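Long-range contacts in transketolase (Campylobacter jejuni, PDB 3L84), which belongs to the thiamine diphosphate-binding transketolase family, its chain ending in a transketolase-like C-terminal domain: residues A[598-603]-A[623-628]; A[531-536]-A[583-588]. All blocks are in the same frame, centred on the assembly; numbering follows the deposited sequence. Where two conformers were deposited one is given.

Contact 1: residues A[598-603]-A[623-628]; sequences KVYGIE and SKLVNF
Tyr600 of the edge strand 598-600 and Phe628 of helix 622-629 bury the most surface in this contact, 106 and 97 Å² respectively, and they meet as an edge-to-face aromatic pair. The ring centroids lie 4.8 Å apart with the planes at 60°. The touching edge belongs to Tyr600: its CD1 stands 3.5 Å from Phe628 CG, over one face of the phenylalanine ring and displaced toward its rim. Tyr600 swings its CG anti to the backbone N (chi1 -165°), which carries the ring toward the helix, where Leu625 CD1 settles over one tyrosine face in a CH-pi contact, 3.9 Å from the centroid of the Tyr600 ring. Beyond the ring, Tyr600 OH passes Lys624 CB at 3.5 Å but is hydrogen-bonded to the carbonyl of Gly619. The axes of segments 598-600 and 623-628 run nearly antiparallel (164°) and approach to 10.6 Å; Leu625 and Phe628 also touch Val584 and Ile582, so the helix lies along one face of the C-terminal domain's mixed sheet, one of whose two outermost strands is 598-600. Lys598, third in buried area, lays an extended chain alongside Phe628, its CB 4.1 Å from Phe628 CE2. Its ammonium is at most weakly attracted to that ring. One water joins the two residues more firmly, accepting from Lys598 NZ at 2.8 Å and donating to Phe628 O at 2.7 Å, while sitting over the ring face opposite Tyr600.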
# COMPACT_ATOMS: atom_id res chain seq x y z
N LYS A 598 -7.68 20.32 22.98
CA LYS A 598 -6.99 19.15 23.49
C LYS A 598 -7.48 17.93 22.73
O LYS A 598 -8.63 17.90 22.33
CB LYS A 598 -7.27 18.92 24.98
CG LYS A 598 -6.81 20.04 25.92
CD LYS A 598 -7.09 19.69 27.36
CE LYS A 598 -6.61 20.79 28.25
NZ LYS A 598 -6.86 20.38 29.69
N VAL A 599 -6.62 16.93 22.57
CA VAL A 599 -6.97 15.70 21.90
C VAL A 599 -6.59 14.52 22.78
O VAL A 599 -5.44 14.44 23.22
CB VAL A 599 -6.30 15.60 20.53
CG1 VAL A 599 -6.55 14.25 19.87
CG2 VAL A 599 -6.74 16.75 19.63
N TYR A 600 -7.57 13.65 23.03
CA TYR A 600 -7.46 12.46 23.84
C TYR A 600 -7.57 11.27 22.90
O TYR A 600 -8.65 10.84 22.54
CB TYR A 600 -8.59 12.44 24.87
CG TYR A 600 -8.44 11.46 26.01
CD1 TYR A 600 -7.70 11.78 27.12
CD2 TYR A 600 -9.05 10.22 25.98
CE1 TYR A 600 -7.58 10.92 28.18
CE2 TYR A 600 -8.94 9.36 27.04
CZ TYR A 600 -8.20 9.73 28.14
OH TYR A 600 -8.05 8.90 29.24
N GLY A 601 -6.40 10.78 22.49
CA GLY A 601 -6.30 9.75 21.48
C GLY A 601 -5.35 8.66 21.89
O GLY A 601 -5.13 8.42 23.09
N ILE A 602 -4.73 8.03 20.89
CA ILE A 602 -3.75 6.99 21.11
C ILE A 602 -2.49 7.38 20.33
O ILE A 602 -2.59 7.61 19.12
CB ILE A 602 -4.28 5.62 20.63
CG1 ILE A 602 -5.60 5.27 21.26
CG2 ILE A 602 -3.21 4.52 20.86
CD1 ILE A 602 -6.24 4.03 20.62
N GLU A 603 -1.36 7.37 20.98
CA GLU A 603 -0.09 7.82 20.35
C GLU A 603 0.84 6.67 20.03
O GLU A 603 1.87 6.89 19.37
CB GLU A 603 0.58 8.84 21.24
CG GLU A 603 -0.20 10.12 21.34
CD GLU A 603 0.52 11.15 22.18
OE1 GLU A 603 1.21 12.02 21.59
OE2 GLU A 603 0.43 11.06 23.43
N SER A 623 -13.94 7.68 33.98
CA SER A 623 -13.14 8.25 35.06
C SER A 623 -11.85 8.88 34.51
O SER A 623 -11.47 9.97 34.92
CB SER A 623 -12.79 7.19 36.10
OG SER A 623 -13.95 6.79 36.81
N LYS A 624 -11.20 8.20 33.57
CA LYS A 624 -9.93 8.71 33.05
C LYS A 624 -10.15 9.95 32.18
O LYS A 624 -9.37 10.90 32.22
CB LYS A 624 -9.16 7.65 32.30
CG LYS A 624 -8.63 6.55 33.23
CD LYS A 624 -7.91 5.48 32.47
CE LYS A 624 -7.23 4.44 33.35
NZ LYS A 624 -6.53 3.39 32.53
N LEU A 625 -11.20 9.92 31.36
CA LEU A 625 -11.46 11.06 30.50
C LEU A 625 -11.87 12.28 31.31
O LEU A 625 -11.39 13.38 31.08
CB LEU A 625 -12.49 10.72 29.42
CG LEU A 625 -12.89 11.88 28.52
CD1 LEU A 625 -11.69 12.48 27.79
CD2 LEU A 625 -13.94 11.41 27.49
N VAL A 626 -12.72 12.09 32.30
CA VAL A 626 -13.08 13.20 33.17
C VAL A 626 -11.88 13.78 33.91
O VAL A 626 -11.74 14.98 34.02
CB VAL A 626 -14.17 12.78 34.16
CG1 VAL A 626 -14.36 13.81 35.31
CG2 VAL A 626 -15.50 12.55 33.43
N ASN A 627 -11.01 12.91 34.41
CA ASN A 627 -9.77 13.39 35.05
C ASN A 627 -8.89 14.21 34.11
O ASN A 627 -8.34 15.23 34.52
CB ASN A 627 -9.02 12.22 35.70
CG ASN A 627 -9.66 11.78 36.98
OD1 ASN A 627 -10.47 12.49 37.58
ND2 ASN A 627 -9.31 10.57 37.42
N PHE A 628 -8.79 13.78 32.86
CA PHE A 628 -8.06 14.51 31.85
C PHE A 628 -8.70 15.90 31.59
O PHE A 628 -8.00 16.92 31.56
CB PHE A 628 -8.04 13.68 30.57
CG PHE A 628 -7.38 14.36 29.41
CD1 PHE A 628 -5.99 14.32 29.24
CD2 PHE A 628 -8.13 15.03 28.47
CE1 PHE A 628 -5.39 14.95 28.16
CE2 PHE A 628 -7.55 15.63 27.37
CZ PHE A 628 -6.17 15.61 27.21
O HOH W 1 -5.76 17.99 30.62

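Contact 2: residues A[531-536]-A[583-588]; sequences LASGSE and GVEAAH
Glu536 reaches across to Val584 and Ala586 from just beyond the C-terminal end of strand 528-532, which runs parallel to strand 580-584 in the alpha/beta sheet of the C-terminal domain. Across these residues the pairing includes Val584 N donating to Leu531 O at 2.8 Å, with a C=O...N angle of 171°, next to a backbone bond between Leu531 and Ile582. Past Ala532 and Val584 both chains leave the sheet, and Glu536 bridges them. Its CB lies 3.5 Å from Val584 O and also meets Val584 CG1. The chain then bends at chi2, bringing CG beside Glu585 CA and Ala586 N, and CD against the Ala586 methyl. At the tip the oxygens divide their work: Glu536 OE1 accepts from Ala586 N at 2.9 Å, the donor standing 65° out of the carboxylate plane, while Ser535 OG donates to Glu536 OE2 on its syn side, tilted out of that plane. Arg472 forms a salt bridge with Glu536 OE1, so this buried carboxylate is gripped by three groups. Arg472 is also hydrogen-bonded to Ser533 OG, and Arg463 pairs with Glu585 OE2, so both carboxylates have a basic partner, consistent with retained negative charge. Ser533 OG donates to the anti side of Glu585 OE2 at 2.6 Å, 34° out of the carboxylate plane.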
# COMPACT_ATOMS: atom_id res chain seq x y z
N LEU A 531 -15.95 16.30 21.74
CA LEU A 531 -16.14 16.00 20.33
C LEU A 531 -15.59 14.61 20.06
O LEU A 531 -14.42 14.34 20.42
CB LEU A 531 -15.39 17.05 19.49
CG LEU A 531 -15.47 16.90 17.98
CD1 LEU A 531 -15.42 18.25 17.28
CD2 LEU A 531 -14.40 15.99 17.48
N ALA A 532 -16.37 13.75 19.41
CA ALA A 532 -15.90 12.41 19.15
C ALA A 532 -16.54 11.90 17.89
O ALA A 532 -17.54 12.45 17.42
CB ALA A 532 -16.22 11.48 20.31
N SER A 533 -16.01 10.79 17.40
CA SER A 533 -16.63 10.05 16.33
C SER A 533 -16.79 8.58 16.73
O SER A 533 -16.14 8.06 17.65
CB SER A 533 -15.80 10.12 15.05
OG SER A 533 -14.56 9.47 15.20
N GLY A 534 -17.63 7.86 16.00
CA GLY A 534 -17.74 6.44 16.10
C GLY A 534 -17.90 5.93 17.50
O GLY A 534 -18.72 6.46 18.28
N SER A 535 -17.12 4.92 17.83
CA SER A 535 -17.18 4.23 19.11
C SER A 535 -16.87 5.10 20.31
O SER A 535 -17.14 4.65 21.42
CB SER A 535 -16.26 3.01 19.11
OG SER A 535 -14.93 3.39 18.73
N GLU A 536 -16.34 6.30 20.14
CA GLU A 536 -16.04 7.16 21.31
C GLU A 536 -17.13 8.13 21.69
O GLU A 536 -17.02 8.82 22.69
CB GLU A 536 -14.69 7.88 21.08
CG GLU A 536 -13.51 6.97 21.30
CD GLU A 536 -13.44 5.84 20.30
OE1 GLU A 536 -13.12 6.14 19.12
OE2 GLU A 536 -13.70 4.67 20.66
N GLY A 583 -11.22 16.74 21.87
CA GLY A 583 -11.48 15.70 20.88
C GLY A 583 -11.12 14.33 21.42
O GLY A 583 -10.08 14.20 22.10
N VAL A 584 -11.96 13.33 21.21
CA VAL A 584 -11.77 12.01 21.75
C VAL A 584 -11.97 10.96 20.64
O VAL A 584 -13.06 10.83 20.08
CB VAL A 584 -12.78 11.75 22.88
CG1 VAL A 584 -12.53 10.39 23.49
CG2 VAL A 584 -12.74 12.89 23.96
N GLU A 585 -10.91 10.22 20.31
CA GLU A 585 -10.96 9.20 19.27
C GLU A 585 -9.94 8.12 19.59
O GLU A 585 -8.84 8.43 20.00
CB GLU A 585 -10.65 9.79 17.89
CG GLU A 585 -11.77 10.56 17.24
CD GLU A 585 -11.52 10.91 15.78
OE1 GLU A 585 -10.34 11.09 15.32
OE2 GLU A 585 -12.52 11.08 15.08
N ALA A 586 -10.29 6.88 19.29
CA ALA A 586 -9.37 5.75 19.42
C ALA A 586 -8.50 5.67 18.16
O ALA A 586 -8.62 4.79 17.31
CB ALA A 586 -10.13 4.43 19.65
N ALA A 587 -7.64 6.66 18.04
CA ALA A 587 -6.79 6.87 16.85
C ALA A 587 -5.74 7.88 17.22
O ALA A 587 -5.89 8.61 18.20
CB ALA A 587 -7.64 7.39 15.67
N HIS A 588 -4.69 7.96 16.41
CA HIS A 588 -3.68 9.04 16.57
C HIS A 588 -4.06 10.03 15.53
O HIS A 588 -3.62 9.90 14.36
CB HIS A 588 -2.29 8.51 16.28
CG HIS A 588 -1.23 9.49 16.58
ND1 HIS A 588 -0.02 9.44 15.94
CD2 HIS A 588 -1.13 10.49 17.50
CE1 HIS A 588 0.76 10.39 16.41
NE2 HIS A 588 0.11 11.06 17.34

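Overall arrangement
Going from the N terminus, the chain enters contact 2 at 531-536, runs through helix 537-549, strand 554-558 and two further helices, and closes a 46-residue loop at 583-588. Only then does it reach 598-603, where contact 1 opens; a second, 19-residue excursion through helix 611-617 ends at 623-628. The two loops are therefore in series, neither nesting nor crossing. Their centres are 10 Å apart, and they are coupled through the sheet: Tyr600 N lies 2.7 Å from Gly583 O, a probable hydrogen bond between neighbouring strands. Contact 2 ties together adjacent strand ends, whereas contact 1 fastens the C-terminal helix to an edge strand.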